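Local coordinates for protein aspartate carbamoyltransferase (Leishmania major, PDB 7K46) that probably transfers the carbamoyl group of carbamoyl phosphate to L-aspartate, giving N-carbamoyl-L-aspartate and phosphate in pyrimidine biosynthesis, at residues Glu118-Glu121 with Gln122-Val126; Gly139-Pro142 with Thr143-Leu146; Gln310-Tyr313 with Gly314-Arg318. All blocks are in the same frame, centred on the assembly; numbering follows the deposited sequence.

In the fold
Contacts 2 and 3 form the inner part of this set, their centres about 12 Å apart, and contact 1 lies at the periphery, about 18 Å from the centre of contact 2 and 26 Å from that of contact 3. T143 OG1 and R318 NH2, 2.9 Å apart in a probable hydrogen bond, join the start of helix 142-156 to helix 309-326, while L146 and M317 pack beside them. Contact 2 carries the HPTQ sequence that in related carbamoyltransferases lines the carbamoyl phosphate pocket; contact 3 packs against it and reaches a neighbouring subunit. Contact 1 is in the same carbamoyl phosphate domain as contact 2, with about 6 Å between nearest atoms.

Contact 1: residues Glu118-Glu121 with Gln122-Val126; sequences EALE and QAMSV. With EDO (1,2-ethanediol), chain B.
Q122 and A119, three residues apart on one helix, form a small site that holds a molecule of 1,2-ethanediol, probably taken up from the crystallisation liquor. The diol donates a hydrogen bond from O2 to Q122 OE1 at 3.0 Å, and its C2 rests 3.7 Å from A119 CA. Q122 gets there by lying back along the preceding turn: CG stands opposite the carbonyl carbon (chi1 -65°), and the chain then runs out extended toward the helix start. On the way Q122 CG passes the carbonyl oxygen of E118 at 3.2 Å, the same oxygen that accepts the backbone N-H of Q122 at 2.9 Å. The same i to i-4 backbone bonds tie A123 N to A119 O and M124 N to L120 O.

The other notable side-chain pair is apolar. The chain of M124 is extended until its last torsion (chi3 -52°), where it bends, and this turns M124 CE back to lie 4.1 Å from L120 CG, the two chains crossing at a slant. Farther along, S125 OG donates to Q122 O at 2.7 Å, a hydroxyl-to-backbone bond across three residues. S125 N bonds to E121 O at 2.9 Å with a bent N-H...O angle of 133°.

Helix 117-126 is the crossover of a beta-alpha-beta unit between strands 109-113 and 131-133. L120 and A123 pack on both L112 and I131 of these strands, with M124 also on I131, and A119 and Q122 meet L96 of helix 96-104. The chemistry therefore differs round the helix: L120 and A123 turn apolar groups to the sheet, E118 and E121 carry carboxylates on the exposed side, and the amide oxygen of Q122 accepts the hydroxyl of the bound diol.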
loop_
_atom_site.group_PDB
_atom_site.type_symbol
_atom_site.label_atom_id
_atom_site.label_comp_id
_atom_site.label_asym_id
_atom_site.label_seq_id
_atom_site.Cartn_x
_atom_site.Cartn_y
_atom_site.Cartn_z
ATOM N N GLU A 118 6.444 -26.176 1.624
ATOM C CA GLU A 118 5.426 -26.673 0.696
ATOM C C GLU A 118 4.766 -25.542 -0.083
ATOM O O GLU A 118 4.392 -25.716 -1.251
ATOM C CB GLU A 118 4.355 -27.455 1.459
ATOM C CG GLU A 118 4.831 -28.754 2.080
ATOM C CD GLU A 118 5.525 -28.572 3.422
ATOM O OE1 GLU A 118 5.811 -27.421 3.816
ATOM O OE2 GLU A 118 5.782 -29.600 4.086
ATOM N N ALA A 119 4.586 -24.383 0.553
ATOM C CA ALA A 119 3.920 -23.274 -0.127
ATOM C C ALA A 119 4.714 -22.803 -1.339
ATOM O O ALA A 119 4.138 -22.516 -2.398
ATOM C CB ALA A 119 3.703 -22.118 0.845
ATOM N N LEU A 120 6.041 -22.709 -1.206
ATOM C CA LEU A 120 6.851 -22.293 -2.346
ATOM C C LEU A 120 6.762 -23.319 -3.472
ATOM O O LEU A 120 6.706 -22.942 -4.652
ATOM C CB LEU A 120 8.302 -22.076 -1.914
ATOM C CG LEU A 120 9.278 -21.548 -2.963
ATOM C CD1 LEU A 120 8.828 -20.193 -3.530
ATOM C CD2 LEU A 120 10.679 -21.433 -2.359
ATOM N N GLU A 121 6.773 -24.614 -3.120
ATOM C CA GLU A 121 6.586 -25.685 -4.103
ATOM C C GLU A 121 5.286 -25.488 -4.869
ATOM O O GLU A 121 5.257 -25.466 -6.108
ATOM C CB GLU A 121 6.546 -27.059 -3.415
ATOM C CG GLU A 121 7.704 -27.445 -2.509
ATOM C CD GLU A 121 7.388 -28.696 -1.679
ATOM O OE1 GLU A 121 6.375 -29.372 -1.971
ATOM O OE2 GLU A 121 8.140 -28.997 -0.729
ATOM N N GLN A 122 4.187 -25.360 -4.124
ATOM C CA GLN A 122 2.870 -25.208 -4.729
ATOM C C GLN A 122 2.805 -23.975 -5.614
ATOM O O GLN A 122 2.211 -24.011 -6.700
ATOM C CB GLN A 122 1.816 -25.131 -3.632
ATOM C CG GLN A 122 1.681 -26.409 -2.831
ATOM C CD GLN A 122 0.883 -26.198 -1.566
ATOM O OE1 GLN A 122 0.467 -25.079 -1.264
ATOM N NE2 GLN A 122 0.672 -27.270 -0.812
ATOM N N ALA A 123 3.398 -22.868 -5.159
ATOM C CA ALA A 123 3.375 -21.638 -5.942
ATOM C C ALA A 123 4.138 -21.812 -7.249
ATOM O O ALA A 123 3.642 -21.461 -8.328
ATOM C CB ALA A 123 3.952 -20.482 -5.121
ATOM N N MET A 124 5.350 -22.364 -7.175
ATOM C CA MET A 124 6.121 -22.565 -8.396
ATOM C C MET A 124 5.499 -23.612 -9.311
ATOM O O MET A 124 5.784 -23.606 -10.511
ATOM C CB MET A 124 7.565 -22.928 -8.042
ATOM C CG MET A 124 8.313 -21.728 -7.430
ATOM S SD MET A 124 10.090 -21.988 -7.279
ATOM C CE MET A 124 10.122 -23.561 -6.419
ATOM N N SER A 125 4.638 -24.488 -8.784
ATOM C CA SER A 125 4.001 -25.495 -9.628
ATOM C C SER A 125 3.029 -24.883 -10.635
ATOM O O SER A 125 2.700 -25.538 -11.631
ATOM C CB SER A 125 3.274 -26.539 -8.767
ATOM O OG SER A 125 1.966 -26.116 -8.388
ATOM N N VAL A 126 2.547 -23.663 -10.392
ATOM C CA VAL A 126 1.605 -23.017 -11.301
ATOM C C VAL A 126 2.057 -21.643 -11.770
ATOM O O VAL A 126 1.497 -21.121 -12.750
ATOM C CB VAL A 126 0.200 -22.909 -10.659
ATOM C CG1 VAL A 126 -0.366 -24.289 -10.315
ATOM C CG2 VAL A 126 0.224 -21.977 -9.433
HETATM C C1 EDO B . 0.803 -25.333 3.095
HETATM O O1 EDO B . 0.221 -24.520 4.125
HETATM C C2 EDO B . 0.969 -24.508 1.824
HETATM O O2 EDO B . -0.290 -23.948 1.414
#

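Contact 2: residues Gly139-Pro142 with Thr143-Leu146; sequences GEHP and TQAL
The HPTQ sequence of aspartate and ornithine carbamoyltransferases opens helix 142-156, with H141 at its N-cap position; in relatives this element belongs to the carbamoyl phosphate pocket, and it probably does so here. Q144 meets H141 over one face of the imidazole. Q144 CB sits 3.4 Å from the centroid of the H141 ring and almost on the ring normal, a well-centred CH-pi contact. The histidine reaches this place because CG lies opposite its own backbone N (chi1 -166°), which lays the ring across the first helical turn. Beyond CB the glutamine chain bends at chi2 (75°), and its amide plane stands 87° from that of the imidazole, with Q144 OE1 3.9 Å from H141 NE2. The far end of that amide is directed elsewhere, NE2 bonding to D148.

The backbone starts the helix in the regular way: A145 N donates to H141 O at 3.1 Å, and L146 N to P142 O at 3.0 Å. P142, in the first turn, has no N-H to give and packs on V15, while L146 and T143 both touch I321 of helix 309-326. H141 itself touches T65 of helix 63-74 and T175 of helix 174-186.

Polar groups at this helix start are joined by one water. T143 OG1, which also bonds to R318 NH2, lies near the plane of the imidazole, and the water bonds to both the hydroxyl and the ring. This water accepts the backbone N-H of T143 at 2.8 Å, is hydrogen-bonded to T143 OG1 at 2.6 Å, and lies in the plane of the H141 ring, 2.8 Å from H141 ND1.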
loop_
_atom_site.group_PDB
_atom_site.type_symbol
_atom_site.label_atom_id
_atom_site.label_comp_id
_atom_site.label_asym_id
_atom_site.label_seq_id
_atom_site.Cartn_x
_atom_site.Cartn_y
_atom_site.Cartn_z
ATOM N N GLY A 139 14.471 -22.474 6.378
ATOM C CA GLY A 139 15.729 -21.758 6.390
ATOM C C GLY A 139 16.189 -21.247 5.043
ATOM O O GLY A 139 17.322 -20.762 4.938
ATOM N N GLU A 140 15.354 -21.341 4.008
ATOM C CA GLU A 140 15.705 -20.797 2.699
ATOM C C GLU A 140 15.258 -19.341 2.642
ATOM O O GLU A 140 14.059 -19.039 2.559
ATOM C CB GLU A 140 15.101 -21.637 1.578
ATOM C CG GLU A 140 15.643 -23.079 1.551
ATOM C CD GLU A 140 17.123 -23.174 1.171
ATOM O OE1 GLU A 140 17.694 -22.178 0.671
ATOM O OE2 GLU A 140 17.714 -24.259 1.373
ATOM N N HIS A 141 16.230 -18.440 2.700
ATOM C CA HIS A 141 15.995 -16.997 2.709
ATOM C C HIS A 141 17.068 -16.411 1.802
ATOM O O HIS A 141 18.044 -15.814 2.271
ATOM C CB HIS A 141 16.067 -16.461 4.143
ATOM C CG HIS A 141 15.520 -15.075 4.338
ATOM N ND1 HIS A 141 15.318 -14.186 3.304
ATOM C CD2 HIS A 141 15.167 -14.417 5.472
ATOM C CE1 HIS A 141 14.846 -13.048 3.787
ATOM N NE2 HIS A 141 14.748 -13.161 5.102
ATOM N N PRO A 142 16.948 -16.631 0.483
ATOM C CA PRO A 142 18.100 -16.386 -0.400
ATOM C C PRO A 142 18.598 -14.956 -0.381
ATOM O O PRO A 142 19.815 -14.754 -0.456
ATOM C CB PRO A 142 17.572 -16.794 -1.790
ATOM C CG PRO A 142 16.059 -16.844 -1.652
ATOM C CD PRO A 142 15.856 -17.309 -0.237
ATOM N N THR A 143 17.708 -13.954 -0.267
ATOM C CA THR A 143 18.206 -12.581 -0.286
ATOM C C THR A 143 18.842 -12.186 1.046
ATOM O O THR A 143 19.737 -11.338 1.053
ATOM C CB THR A 143 17.107 -11.585 -0.690
ATOM O OG1 THR A 143 16.045 -11.583 0.267
ATOM C CG2 THR A 143 16.548 -11.924 -2.065
ATOM N N GLN A 144 18.446 -12.808 2.164
ATOM C CA GLN A 144 19.185 -12.593 3.413
ATOM C C GLN A 144 20.599 -13.168 3.318
ATOM O O GLN A 144 21.576 -12.503 3.678
ATOM C CB GLN A 144 18.441 -13.207 4.604
ATOM C CG GLN A 144 19.124 -12.909 5.951
ATOM C CD GLN A 144 18.886 -11.472 6.398
ATOM O OE1 GLN A 144 17.744 -11.035 6.470
ATOM N NE2 GLN A 144 19.962 -10.732 6.682
ATOM N N ALA A 145 20.730 -14.416 2.855
ATOM C CA ALA A 145 22.064 -14.991 2.673
ATOM C C ALA A 145 22.928 -14.110 1.775
ATOM O O ALA A 145 24.089 -13.825 2.090
ATOM C CB ALA A 145 21.958 -16.399 2.082
ATOM N N LEU A 146 22.373 -13.671 0.644
ATOM C CA LEU A 146 23.155 -12.901 -0.317
ATOM C C LEU A 146 23.490 -11.511 0.216
ATOM O O LEU A 146 24.602 -11.013 0.003
ATOM C CB LEU A 146 22.397 -12.805 -1.639
ATOM C CG LEU A 146 22.403 -14.143 -2.382
ATOM C CD1 LEU A 146 21.397 -14.085 -3.520
ATOM C CD2 LEU A 146 23.790 -14.449 -2.909
HETATM O O HOH W 1 15.021 -13.988 0.571
#

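Contact 3: residues Gln310-Tyr313 with Gly314-Arg318; sequences QMRY and GLFMR
The guanidinium of R312 has F316 over one face, with F316 CE2 3.8 Å above its plane and displaced toward the rim; the two planes are 82° apart, close to perpendicular. The phenyl ring in turn has L315 CD2 on one face, 4.1 Å above the plane and again off centre. At the edge of the R318 guanidinium a water lies in plane, weakly bonded to NH1 and donating to M311 O.

R312 runs out extended from a CG opposite its backbone N (chi1 -176°), with R312 CG 3.7 Å from F316 CE2 and the chain lying alongside L315. Its NE forms a salt bridge with E41, and NH1 a hydrogen bond to S105 O of a neighbouring subunit. R312, L315, F316 and R318 belong to the carboxy-terminal helix 309-326, which, as in the family fold, returns from the aspartate-binding part to pack against helices 23-41, 63-74 and 142-156. At G314 a side-chain carbon would lie tight against M311 O. Backbone bonds link each residue to the fourth along, among them F316 N to R312 O at 3.2 Å and M317 N to Y313 O at 2.9 Å. Y313 OH is hydrogen-bonded to E155.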
loop_
_atom_site.group_PDB
_atom_site.type_symbol
_atom_site.label_atom_id
_atom_site.label_comp_id
_atom_site.label_asym_id
_atom_site.label_seq_id
_atom_site.Cartn_x
_atom_site.Cartn_y
_atom_site.Cartn_z
ATOM N N GLN A 310 24.041 -3.240 7.034
ATOM C CA GLN A 310 23.643 -4.531 6.475
ATOM C C GLN A 310 22.278 -4.449 5.783
ATOM O O GLN A 310 22.073 -5.037 4.710
ATOM C CB GLN A 310 23.640 -5.552 7.623
ATOM C CG GLN A 310 23.366 -7.011 7.291
ATOM C CD GLN A 310 23.548 -7.906 8.519
ATOM O OE1 GLN A 310 24.064 -7.460 9.553
ATOM N NE2 GLN A 310 23.154 -9.175 8.403
ATOM N N MET A 311 21.331 -3.717 6.379
ATOM C CA MET A 311 20.011 -3.574 5.764
ATOM C C MET A 311 20.071 -2.788 4.467
ATOM O O MET A 311 19.294 -3.063 3.541
ATOM C CB MET A 311 19.037 -2.897 6.732
ATOM C CG MET A 311 18.598 -3.811 7.867
ATOM S SD MET A 311 17.382 -3.029 8.934
ATOM C CE MET A 311 18.421 -1.963 9.939
ATOM N N ARG A 312 20.967 -1.799 4.381
ATOM C CA ARG A 312 21.096 -1.040 3.143
ATOM C C ARG A 312 21.774 -1.876 2.061
ATOM O O ARG A 312 21.400 -1.805 0.882
ATOM C CB ARG A 312 21.854 0.261 3.408
ATOM C CG ARG A 312 21.951 1.184 2.190
ATOM C CD ARG A 312 22.029 2.646 2.614
ATOM N NE ARG A 312 22.120 3.574 1.493
ATOM C CZ ARG A 312 21.075 4.175 0.941
ATOM N NH1 ARG A 312 19.835 3.868 1.296
ATOM N NH2 ARG A 312 21.277 5.114 0.013
ATOM N N TYR A 313 22.754 -2.700 2.437
ATOM C CA TYR A 313 23.240 -3.690 1.484
ATOM C C TYR A 313 22.112 -4.602 1.019
ATOM O O TYR A 313 22.089 -5.002 -0.148
ATOM C CB TYR A 313 24.387 -4.504 2.089
ATOM C CG TYR A 313 25.629 -3.680 2.322
ATOM C CD1 TYR A 313 26.278 -3.055 1.266
ATOM C CD2 TYR A 313 26.158 -3.535 3.603
ATOM C CE1 TYR A 313 27.423 -2.286 1.475
ATOM C CE2 TYR A 313 27.303 -2.776 3.826
ATOM C CZ TYR A 313 27.927 -2.150 2.757
ATOM O OH TYR A 313 29.064 -1.403 2.987
ATOM N N GLY A 314 21.152 -4.911 1.900
ATOM C CA GLY A 314 19.997 -5.690 1.472
ATOM C C GLY A 314 19.191 -5.005 0.378
ATOM O O GLY A 314 18.751 -5.649 -0.578
ATOM N N LEU A 315 18.995 -3.687 0.500
ATOM C CA LEU A 315 18.318 -2.943 -0.561
ATOM C C LEU A 315 19.029 -3.123 -1.902
ATOM O O LEU A 315 18.402 -3.439 -2.917
ATOM C CB LEU A 315 18.238 -1.455 -0.195
ATOM C CG LEU A 315 17.782 -0.521 -1.329
ATOM C CD1 LEU A 315 16.299 -0.727 -1.666
ATOM C CD2 LEU A 315 18.046 0.946 -0.960
ATOM N N PHE A 316 20.347 -2.935 -1.929
ATOM C CA PHE A 316 21.029 -2.962 -3.218
ATOM C C PHE A 316 21.199 -4.378 -3.767
ATOM O O PHE A 316 21.159 -4.576 -4.995
ATOM C CB PHE A 316 22.354 -2.213 -3.094
ATOM C CG PHE A 316 22.159 -0.734 -2.883
ATOM C CD1 PHE A 316 21.518 0.025 -3.849
ATOM C CD2 PHE A 316 22.565 -0.118 -1.708
ATOM C CE1 PHE A 316 21.300 1.382 -3.660
ATOM C CE2 PHE A 316 22.354 1.230 -1.512
ATOM C CZ PHE A 316 21.715 1.983 -2.496
ATOM N N MET A 317 21.337 -5.381 -2.901
ATOM C CA MET A 317 21.340 -6.756 -3.397
ATOM C C MET A 317 19.997 -7.106 -4.023
ATOM O O MET A 317 19.936 -7.754 -5.075
ATOM C CB MET A 317 21.684 -7.729 -2.264
ATOM C CG MET A 317 21.608 -9.227 -2.664
ATOM S SD MET A 317 22.657 -9.678 -4.071
ATOM C CE MET A 317 24.333 -9.508 -3.407
ATOM N N ARG A 318 18.902 -6.672 -3.401
ATOM C CA ARG A 318 17.600 -6.992 -3.970
ATOM C C ARG A 318 17.352 -6.234 -5.269
ATOM O O ARG A 318 16.714 -6.770 -6.180
ATOM C CB ARG A 318 16.510 -6.719 -2.935
ATOM C CG ARG A 318 16.536 -7.759 -1.815
ATOM C CD ARG A 318 15.545 -7.446 -0.689
ATOM N NE ARG A 318 15.593 -8.525 0.294
ATOM C CZ ARG A 318 16.036 -8.406 1.539
ATOM N NH1 ARG A 318 16.396 -7.231 2.036
ATOM N NH2 ARG A 318 16.121 -9.494 2.303
HETATM O O HOH W 2 17.481 -5.385 4.099
#